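Local structure of uncharacterized protein AsqI (5YY3) at residues Phe267-Asn275 against Val284-Glu292; Ala575-Gly583 against Pro599-Trp610. The protein catalyses, as a zinc-dependent cyclopenase, the conversion of 4'-methoxycyclopenine into 4'-methoxyviridicatin with loss of methyl isocyanate during aspoquinolone biosynthesis. One frame throughout, in Å; residues are numbered along the deposited sequence.

Overall arrangement
From the N terminus, the chain first passes the zinc ligands His186 and His190 on helix 180-193 and His218 on helix 210-231. Contact 1 follows in the hemocyanin-type, copper-containing family region, where it closes an eight-residue loop and ties the long connection after helix 210-231 to the start of helix 288-304. Contact 2 comes much later, in the Ig-like region. There it closes a fifteen-residue excursion without helix or strand and lays the loop before helix 611-614 against the end of strand 571-580. The two closures follow in series, neither nested nor crossed. Their centres are 39 Å apart and their nearest atoms about 23 Å, so the two do not touch, and both lie away from the zinc ligands.

Contact 1. Residues Phe267-Asn275 against Val284-Glu292; sequences FSTWYSIRN and VTIPRARLE
Trp270 meets Leu291 and Arg288 with the six-membered part of its indole: CZ3 lies 3.8 Å from Leu291 CD1, while CG of Arg288 comes to the ring edge, 4.1 Å from Trp270 CE3. Two residues on, the carbonyl of Ser272 receives the first turn of the helix. Arg288 N donates to Ser272 O at 2.7 Å with an N-H...O angle of 151°, and a water that donates to Ser272 O at 2.9 Å accepts from Ala289 N, so this oxygen holds one amide directly and a second through water. The Arg288 chain is extended with CG opposite its backbone N (chi1 -179°) and then bent at chi3 (61°), and Ser272 CA lies over one face of its guanidinium, toward the rim; NH1 of Arg288 stands 3.0 Å from Ser272 OG. Ile273 runs alongside Thr285, CG2 to CG2 at 3.8 Å. Arg274 NH2 donates to the carbonyl of Asn283. Helix 355-367 backs the arrangement: Lys362 NZ hydrogen-bonds both Tyr271 O and Ile286 O, and Phe363 meets Trp270 edge-to-face. Leu613 of the second subunit packs on Ile273, and Thr409 of that subunit on Glu292, so both the loop and the helix start meet the neighbouring subunit.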
loop_
_atom_site.group_PDB
_atom_site.type_symbol
_atom_site.label_atom_id
_atom_site.label_comp_id
_atom_site.label_asym_id
_atom_site.label_seq_id
_atom_site.Cartn_x
_atom_site.Cartn_y
_atom_site.Cartn_z
ATOM N N PHE A 267 2.135 -13.076 16.063
ATOM C CA PHE A 267 1.740 -14.474 16.244
ATOM C C PHE A 267 1.917 -14.975 17.679
ATOM O O PHE A 267 2.206 -16.139 17.901
ATOM C CB PHE A 267 2.499 -15.364 15.251
ATOM C CG PHE A 267 2.164 -15.063 13.814
ATOM C CD1 PHE A 267 2.858 -14.083 13.117
ATOM C CD2 PHE A 267 1.128 -15.728 13.174
ATOM C CE1 PHE A 267 2.537 -13.778 11.793
ATOM C CE2 PHE A 267 0.810 -15.437 11.854
ATOM C CZ PHE A 267 1.513 -14.451 11.160
ATOM N N SER A 268 1.718 -14.093 18.650
ATOM C CA SER A 268 1.546 -14.510 20.042
ATOM C C SER A 268 0.235 -15.267 20.198
ATOM O O SER A 268 -0.690 -15.086 19.401
ATOM C CB SER A 268 1.572 -13.292 20.979
ATOM O OG SER A 268 2.837 -12.641 20.915
ATOM N N THR A 269 0.153 -16.128 21.206
ATOM C CA THR A 269 -1.083 -16.856 21.505
ATOM C C THR A 269 -1.308 -16.925 23.001
ATOM O O THR A 269 -0.416 -16.594 23.781
ATOM C CB THR A 269 -1.060 -18.306 20.996
ATOM O OG1 THR A 269 -0.118 -19.065 21.776
ATOM C CG2 THR A 269 -0.698 -18.374 19.528
ATOM N N TRP A 270 -2.494 -17.362 23.411
ATOM C CA TRP A 270 -2.682 -17.794 24.797
ATOM C C TRP A 270 -1.728 -18.946 25.081
ATOM O O TRP A 270 -1.325 -19.678 24.161
ATOM C CB TRP A 270 -4.117 -18.242 25.062
ATOM C CG TRP A 270 -5.115 -17.123 25.252
ATOM C CD1 TRP A 270 -4.900 -15.786 25.099
ATOM C CD2 TRP A 270 -6.482 -17.269 25.647
ATOM N NE1 TRP A 270 -6.054 -15.087 25.377
ATOM C CE2 TRP A 270 -7.040 -15.979 25.711
ATOM C CE3 TRP A 270 -7.293 -18.372 25.945
ATOM C CZ2 TRP A 270 -8.376 -15.755 26.077
ATOM C CZ3 TRP A 270 -8.614 -18.152 26.298
ATOM C CH2 TRP A 270 -9.147 -16.852 26.357
ATOM N N TYR A 271 -1.354 -19.111 26.341
ATOM C CA TYR A 271 -0.682 -20.336 26.733
ATOM C C TYR A 271 -1.747 -21.382 26.909
ATOM O O TYR A 271 -2.780 -21.117 27.546
ATOM C CB TYR A 271 0.118 -20.157 28.016
ATOM C CG TYR A 271 1.384 -19.376 27.806
ATOM C CD1 TYR A 271 1.387 -17.992 27.886
ATOM C CD2 TYR A 271 2.585 -20.028 27.508
ATOM C CE1 TYR A 271 2.556 -17.268 27.685
ATOM C CE2 TYR A 271 3.759 -19.316 27.294
ATOM C CZ TYR A 271 3.743 -17.940 27.388
ATOM O OH TYR A 271 4.908 -17.231 27.184
ATOM N N SER A 272 -1.509 -22.555 26.324
ATOM C CA SER A 272 -2.376 -23.720 26.499
ATOM C C SER A 272 -2.676 -23.992 27.960
ATOM O O SER A 272 -3.840 -24.122 28.348
ATOM C CB SER A 272 -1.745 -24.967 25.880
ATOM O OG SER A 272 -2.027 -25.031 24.499
ATOM N N ILE A 273 -1.624 -24.093 28.769
ATOM C CA ILE A 273 -1.811 -24.354 30.184
ATOM C C ILE A 273 -1.470 -23.101 30.972
ATOM O O ILE A 273 -2.353 -22.483 31.558
ATOM C CB ILE A 273 -0.978 -25.578 30.658
ATOM C CG1 ILE A 273 -1.648 -26.870 30.185
ATOM C CG2 ILE A 273 -0.941 -25.652 32.179
ATOM C CD1 ILE A 273 -1.283 -27.303 28.826
ATOM N N ARG A 274 -0.207 -22.695 30.960
ATOM C CA ARG A 274 0.183 -21.515 31.728
ATOM C C ARG A 274 1.492 -20.950 31.200
ATOM O O ARG A 274 2.184 -21.618 30.436
ATOM C CB ARG A 274 0.305 -21.854 33.224
ATOM C CG ARG A 274 1.684 -22.395 33.630
ATOM C CD ARG A 274 1.962 -22.216 35.122
ATOM N NE ARG A 274 1.809 -20.825 35.562
ATOM C CZ ARG A 274 0.992 -20.436 36.543
ATOM N NH1 ARG A 274 0.257 -21.327 37.203
ATOM N NH2 ARG A 274 0.912 -19.155 36.873
ATOM N N ASN A 275 1.812 -19.715 31.586
ATOM C CA ASN A 275 3.135 -19.156 31.330
ATOM C C ASN A 275 4.114 -19.735 32.359
ATOM O O ASN A 275 3.970 -19.480 33.560
ATOM C CB ASN A 275 3.095 -17.631 31.410
ATOM C CG ASN A 275 4.360 -16.973 30.896
ATOM O OD1 ASN A 275 5.439 -17.562 30.929
ATOM N ND2 ASN A 275 4.231 -15.732 30.413
ATOM N N VAL A 284 -3.164 -17.682 38.605
ATOM C CA VAL A 284 -3.627 -19.054 38.823
ATOM C C VAL A 284 -3.665 -19.753 37.473
ATOM O O VAL A 284 -4.036 -19.148 36.476
ATOM C CB VAL A 284 -5.024 -19.102 39.510
ATOM C CG1 VAL A 284 -5.619 -20.517 39.449
ATOM C CG2 VAL A 284 -4.917 -18.628 40.947
ATOM N N THR A 285 -3.239 -21.010 37.429
ATOM C CA THR A 285 -3.242 -21.756 36.178
ATOM C C THR A 285 -4.689 -21.968 35.725
ATOM O O THR A 285 -5.464 -22.639 36.404
ATOM C CB THR A 285 -2.510 -23.125 36.320
ATOM O OG1 THR A 285 -1.106 -22.909 36.528
ATOM C CG2 THR A 285 -2.700 -23.991 35.071
ATOM N N ILE A 286 -5.053 -21.360 34.597
ATOM C CA ILE A 286 -6.342 -21.610 33.956
ATOM C C ILE A 286 -6.088 -22.029 32.516
ATOM O O ILE A 286 -5.911 -21.188 31.646
ATOM C CB ILE A 286 -7.274 -20.376 33.957
ATOM C CG1 ILE A 286 -7.302 -19.704 35.331
ATOM C CG2 ILE A 286 -8.693 -20.782 33.537
ATOM C CD1 ILE A 286 -8.223 -20.382 36.308
ATOM N N PRO A 287 -6.050 -23.341 32.259
ATOM C CA PRO A 287 -5.705 -23.752 30.895
ATOM C C PRO A 287 -6.759 -23.301 29.884
ATOM O O PRO A 287 -7.927 -23.144 30.230
ATOM C CB PRO A 287 -5.619 -25.287 30.991
ATOM C CG PRO A 287 -6.323 -25.657 32.247
ATOM C CD PRO A 287 -6.287 -24.478 33.166
ATOM N N ARG A 288 -6.324 -23.064 28.654
ATOM C CA ARG A 288 -7.216 -22.694 27.571
ATOM C C ARG A 288 -8.476 -23.568 27.522
ATOM O O ARG A 288 -9.590 -23.062 27.311
ATOM C CB ARG A 288 -6.479 -22.774 26.235
ATOM C CG ARG A 288 -7.345 -22.366 25.063
ATOM C CD ARG A 288 -6.582 -22.527 23.764
ATOM N NE ARG A 288 -6.203 -23.919 23.579
ATOM C CZ ARG A 288 -4.996 -24.334 23.201
ATOM N NH1 ARG A 288 -4.023 -23.449 22.947
ATOM N NH2 ARG A 288 -4.769 -25.638 23.068
ATOM N N ALA A 289 -8.301 -24.873 27.720
ATOM C CA ALA A 289 -9.416 -25.830 27.630
ATOM C C ALA A 289 -10.518 -25.536 28.652
ATOM O O ALA A 289 -11.706 -25.742 28.385
ATOM C CB ALA A 289 -8.903 -27.251 27.803
ATOM N N ARG A 290 -10.112 -25.039 29.812
ATOM C CA ARG A 290 -11.024 -24.695 30.894
ATOM C C ARG A 290 -11.917 -23.495 30.488
ATOM O O ARG A 290 -13.115 -23.465 30.787
ATOM C CB ARG A 290 -10.215 -24.382 32.159
ATOM C CG ARG A 290 -11.025 -24.065 33.403
ATOM C CD ARG A 290 -11.824 -25.264 33.871
ATOM N NE ARG A 290 -12.657 -24.927 35.027
ATOM C CZ ARG A 290 -13.820 -25.517 35.305
ATOM N NH1 ARG A 290 -14.296 -26.468 34.505
ATOM N NH2 ARG A 290 -14.523 -25.138 36.363
ATOM N N LEU A 291 -11.331 -22.518 29.795
ATOM C CA LEU A 291 -12.093 -21.362 29.329
ATOM C C LEU A 291 -13.054 -21.776 28.216
ATOM O O LEU A 291 -14.216 -21.363 28.203
ATOM C CB LEU A 291 -11.159 -20.252 28.848
ATOM C CG LEU A 291 -10.355 -19.590 29.967
ATOM C CD1 LEU A 291 -8.874 -19.760 29.706
ATOM C CD2 LEU A 291 -10.697 -18.134 30.091
ATOM N N GLU A 292 -12.566 -22.615 27.303
ATOM C CA GLU A 292 -13.386 -23.123 26.205
ATOM C C GLU A 292 -14.627 -23.850 26.737
ATOM O O GLU A 292 -15.732 -23.680 26.217
ATOM C CB GLU A 292 -12.555 -24.056 25.309
ATOM C CG GLU A 292 -11.311 -23.403 24.728
ATOM C CD GLU A 292 -10.530 -24.313 23.808
ATOM O OE1 GLU A 292 -10.452 -25.518 24.115
ATOM O OE2 GLU A 292 -9.984 -23.826 22.787
HETATM O O HOH W 1 -5.638 -26.187 27.473
#

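Contact 2. Residues Ala575-Gly583 against Pro599-Trp610; sequences AFCIATDDG and PRGMGYPFNRAW
Ile578 and Pro605 keep their CA atoms 8.3 Å apart and Asp582 and Pro599 theirs 6.3 Å, and no hydrogen bond crosses between strand and loop; side chains make the contact. Phe576 and Phe606 form a T-shaped pair: the edge of Phe606 points at the face of Phe576, with centroids 4.8 Å apart, planes at 63°, and CZ of Phe606 over the ring centre. Phe576 reaches it with CG set opposite its backbone N (chi1 161°). Pro605, preceded by a cis peptide bond, adds a second surface, its CG 3.9 Å from Phe576 CZ and its CD 3.9 Å from Ile578 CG2. Its carbonyl accepts from Trp610 NE1 within the loop itself, the oxygen near the indole plane. Farther along, Thr580 CG2 comes to the edge of Tyr604, 3.6 Å from Tyr604 CE2; that ring's two faces carry Pro605 CB and Arg600 CG. Asp582 OD1 accepts from Thr580 OG1, above the carboxylate plane, and stands 3.9 Å from Arg600 NE, a long salt bridge in which no N-H points at the oxygen. Asp582 OD2 forms a salt bridge with Arg492 of strand 487-497. The loop probably rests mainly on apolar and aromatic packing, the Asp582-Arg600 pair adding at most a general electrostatic attraction.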
loop_
_atom_site.group_PDB
_atom_site.type_symbol
_atom_site.label_atom_id
_atom_site.label_comp_id
_atom_site.label_asym_id
_atom_site.label_seq_id
_atom_site.Cartn_x
_atom_site.Cartn_y
_atom_site.Cartn_z
ATOM N N ALA A 575 -29.032 7.938 9.606
ATOM C CA ALA A 575 -29.531 8.317 10.919
ATOM C C ALA A 575 -30.900 7.704 11.126
ATOM O O ALA A 575 -31.701 7.644 10.206
ATOM C CB ALA A 575 -29.597 9.814 11.070
ATOM N N PHE A 576 -31.146 7.241 12.345
ATOM C CA PHE A 576 -32.372 6.558 12.706
ATOM C C PHE A 576 -32.912 7.197 13.976
ATOM O O PHE A 576 -32.156 7.458 14.915
ATOM C CB PHE A 576 -32.103 5.057 12.902
ATOM C CG PHE A 576 -33.149 4.334 13.705
ATOM C CD1 PHE A 576 -33.076 4.291 15.092
ATOM C CD2 PHE A 576 -34.179 3.655 13.075
ATOM C CE1 PHE A 576 -34.011 3.610 15.830
ATOM C CE2 PHE A 576 -35.129 2.967 13.814
ATOM C CZ PHE A 576 -35.047 2.946 15.188
ATOM N N CYS A 577 -34.214 7.462 13.996
ATOM C CA CYS A 577 -34.837 8.039 15.167
ATOM C C CYS A 577 -36.154 7.327 15.429
ATOM O O CYS A 577 -37.008 7.203 14.545
ATOM C CB CYS A 577 -35.058 9.549 15.002
ATOM S SG CYS A 577 -35.515 10.353 16.591
ATOM N N ILE A 578 -36.303 6.825 16.644
ATOM C CA ILE A 578 -37.552 6.201 17.044
ATOM C C ILE A 578 -38.140 6.985 18.223
ATOM O O ILE A 578 -37.404 7.490 19.081
ATOM C CB ILE A 578 -37.353 4.691 17.403
ATOM C CG1 ILE A 578 -38.682 4.036 17.801
ATOM C CG2 ILE A 578 -36.317 4.500 18.499
ATOM C CD1 ILE A 578 -38.577 2.528 17.978
ATOM N N ALA A 579 -39.462 7.132 18.243
ATOM C CA ALA A 579 -40.121 7.754 19.387
ATOM C C ALA A 579 -40.795 6.687 20.241
ATOM O O ALA A 579 -41.652 5.936 19.768
ATOM C CB ALA A 579 -41.140 8.811 18.927
ATOM N N THR A 580 -40.403 6.600 21.504
ATOM C CA THR A 580 -41.034 5.624 22.374
ATOM C C THR A 580 -41.848 6.289 23.472
ATOM O O THR A 580 -41.546 7.403 23.910
ATOM C CB THR A 580 -39.989 4.661 23.016
ATOM O OG1 THR A 580 -39.024 5.405 23.772
ATOM C CG2 THR A 580 -39.281 3.858 21.943
ATOM N N ASP A 581 -42.906 5.602 23.879
ATOM C CA ASP A 581 -43.572 5.881 25.146
ATOM C C ASP A 581 -42.977 5.001 26.228
ATOM O O ASP A 581 -43.137 3.790 26.187
ATOM C CB ASP A 581 -45.075 5.623 25.058
ATOM C CG ASP A 581 -45.787 5.901 26.370
ATOM O OD1 ASP A 581 -45.417 6.878 27.061
ATOM O OD2 ASP A 581 -46.708 5.131 26.715
ATOM N N ASP A 582 -42.306 5.614 27.195
ATOM C CA ASP A 582 -41.610 4.868 28.242
ATOM C C ASP A 582 -42.360 4.810 29.579
ATOM O O ASP A 582 -41.818 4.312 30.565
ATOM C CB ASP A 582 -40.219 5.471 28.461
ATOM C CG ASP A 582 -39.306 5.285 27.258
ATOM O OD1 ASP A 582 -39.548 4.346 26.464
ATOM O OD2 ASP A 582 -38.349 6.075 27.113
ATOM N N GLY A 583 -43.603 5.292 29.612
ATOM C CA GLY A 583 -44.383 5.326 30.843
ATOM C C GLY A 583 -43.829 6.330 31.841
ATOM O O GLY A 583 -43.050 7.212 31.467
ATOM N N PRO A 599 -35.922 2.317 30.949
ATOM C CA PRO A 599 -37.088 1.422 30.970
ATOM C C PRO A 599 -37.073 0.355 29.860
ATOM O O PRO A 599 -37.745 -0.673 29.998
ATOM C CB PRO A 599 -38.263 2.382 30.758
ATOM C CG PRO A 599 -37.788 3.692 31.279
ATOM C CD PRO A 599 -36.307 3.739 31.034
ATOM N N ARG A 600 -36.330 0.600 28.779
ATOM C CA ARG A 600 -36.373 -0.257 27.588
ATOM C C ARG A 600 -35.162 -1.171 27.418
ATOM O O ARG A 600 -35.173 -2.076 26.576
ATOM C CB ARG A 600 -36.513 0.603 26.333
ATOM C CG ARG A 600 -37.873 1.215 26.163
ATOM C CD ARG A 600 -38.913 0.119 26.064
ATOM N NE ARG A 600 -40.170 0.551 26.662
ATOM C CZ ARG A 600 -40.607 0.157 27.852
ATOM N NH1 ARG A 600 -39.900 -0.711 28.578
ATOM N NH2 ARG A 600 -41.765 0.623 28.305
ATOM N N GLY A 601 -34.119 -0.945 28.206
ATOM C CA GLY A 601 -32.898 -1.711 28.049
ATOM C C GLY A 601 -31.924 -0.893 27.227
ATOM O O GLY A 601 -32.330 -0.249 26.253
ATOM N N MET A 602 -30.655 -0.892 27.620
ATOM C CA MET A 602 -29.676 -0.042 26.954
ATOM C C MET A 602 -29.538 -0.395 25.467
ATOM O O MET A 602 -29.495 -1.557 25.082
ATOM C CB MET A 602 -28.323 -0.137 27.654
ATOM C CG MET A 602 -28.258 0.560 29.027
ATOM S SD MET A 602 -28.432 2.380 29.138
ATOM C CE MET A 602 -27.929 3.022 27.523
ATOM N N GLY A 603 -29.524 0.623 24.623
ATOM C CA GLY A 603 -29.386 0.408 23.195
ATOM C C GLY A 603 -30.657 0.058 22.461
ATOM O O GLY A 603 -30.610 -0.264 21.274
ATOM N N TYR A 604 -31.790 0.131 23.156
ATOM C CA TYR A 604 -33.099 -0.075 22.532
ATOM C C TYR A 604 -33.291 0.886 21.370
ATOM O O TYR A 604 -33.014 2.078 21.504
ATOM C CB TYR A 604 -34.214 0.124 23.555
ATOM C CG TYR A 604 -35.597 -0.149 23.014
ATOM C CD1 TYR A 604 -36.114 -1.441 23.012
ATOM C CD2 TYR A 604 -36.386 0.878 22.503
ATOM C CE1 TYR A 604 -37.377 -1.710 22.516
ATOM C CE2 TYR A 604 -37.660 0.614 21.999
ATOM C CZ TYR A 604 -38.148 -0.688 22.016
ATOM O OH TYR A 604 -39.413 -0.972 21.535
ATOM N N PRO A 605 -33.825 0.399 20.244
ATOM C CA PRO A 605 -34.401 -0.925 19.984
ATOM C C PRO A 605 -33.464 -1.906 19.282
ATOM O O PRO A 605 -33.908 -2.942 18.782
ATOM C CB PRO A 605 -35.579 -0.591 19.074
ATOM C CG PRO A 605 -35.043 0.550 18.231
ATOM C CD PRO A 605 -34.083 1.326 19.123
ATOM N N PHE A 606 -32.179 -1.585 19.234
ATOM C CA PHE A 606 -31.242 -2.440 18.520
ATOM C C PHE A 606 -30.594 -3.502 19.400
ATOM O O PHE A 606 -29.681 -4.176 18.960
ATOM C CB PHE A 606 -30.156 -1.593 17.856
ATOM C CG PHE A 606 -30.679 -0.723 16.742
ATOM C CD1 PHE A 606 -31.071 -1.287 15.540
ATOM C CD2 PHE A 606 -30.787 0.651 16.907
ATOM C CE1 PHE A 606 -31.535 -0.505 14.524
ATOM C CE2 PHE A 606 -31.265 1.441 15.893
ATOM C CZ PHE A 606 -31.632 0.864 14.697
ATOM N N ASN A 607 -31.086 -3.658 20.628
ATOM C CA ASN A 607 -30.471 -4.554 21.602
ATOM C C ASN A 607 -31.059 -5.964 21.555
ATOM O O ASN A 607 -30.498 -6.893 22.135
ATOM C CB ASN A 607 -30.601 -3.971 23.006
ATOM C CG ASN A 607 -32.048 -3.756 23.415
ATOM O OD1 ASN A 607 -32.918 -3.550 22.566
ATOM N ND2 ASN A 607 -32.313 -3.801 24.721
ATOM N N ARG A 608 -32.173 -6.123 20.848
ATOM C CA ARG A 608 -32.733 -7.452 20.556
ATOM C C ARG A 608 -33.121 -7.508 19.095
ATOM O O ARG A 608 -33.251 -6.469 18.464
ATOM C CB ARG A 608 -33.958 -7.751 21.427
ATOM C CG ARG A 608 -33.627 -8.441 22.712
ATOM C CD ARG A 608 -34.729 -8.274 23.706
ATOM N NE ARG A 608 -34.300 -7.361 24.756
ATOM C CZ ARG A 608 -33.486 -7.711 25.743
ATOM N NH1 ARG A 608 -33.052 -8.959 25.809
ATOM N NH2 ARG A 608 -33.127 -6.824 26.671
ATOM N N ALA A 609 -33.325 -8.702 18.551
ATOM C CA ALA A 609 -33.769 -8.787 17.167
ATOM C C ALA A 609 -35.190 -8.235 17.083
ATOM O O ALA A 609 -35.886 -8.166 18.098
ATOM C CB ALA A 609 -33.710 -10.214 16.651
ATOM N N TRP A 610 -35.619 -7.839 15.887
ATOM C CA TRP A 610 -36.978 -7.330 15.714
ATOM C C TRP A 610 -37.867 -8.419 15.176
ATOM O O TRP A 610 -37.518 -9.142 14.240
ATOM C CB TRP A 610 -37.030 -6.130 14.773
ATOM C CG TRP A 610 -36.237 -4.969 15.231
ATOM C CD1 TRP A 610 -35.630 -4.813 16.447
ATOM C CD2 TRP A 610 -35.939 -3.791 14.472
ATOM N NE1 TRP A 610 -34.972 -3.602 16.489
ATOM C CE2 TRP A 610 -35.146 -2.960 15.287
ATOM C CE3 TRP A 610 -36.268 -3.360 13.182
ATOM C CZ2 TRP A 610 -34.680 -1.721 14.855
ATOM C CZ3 TRP A 610 -35.808 -2.137 12.754
ATOM C CH2 TRP A 610 -35.021 -1.327 13.587
#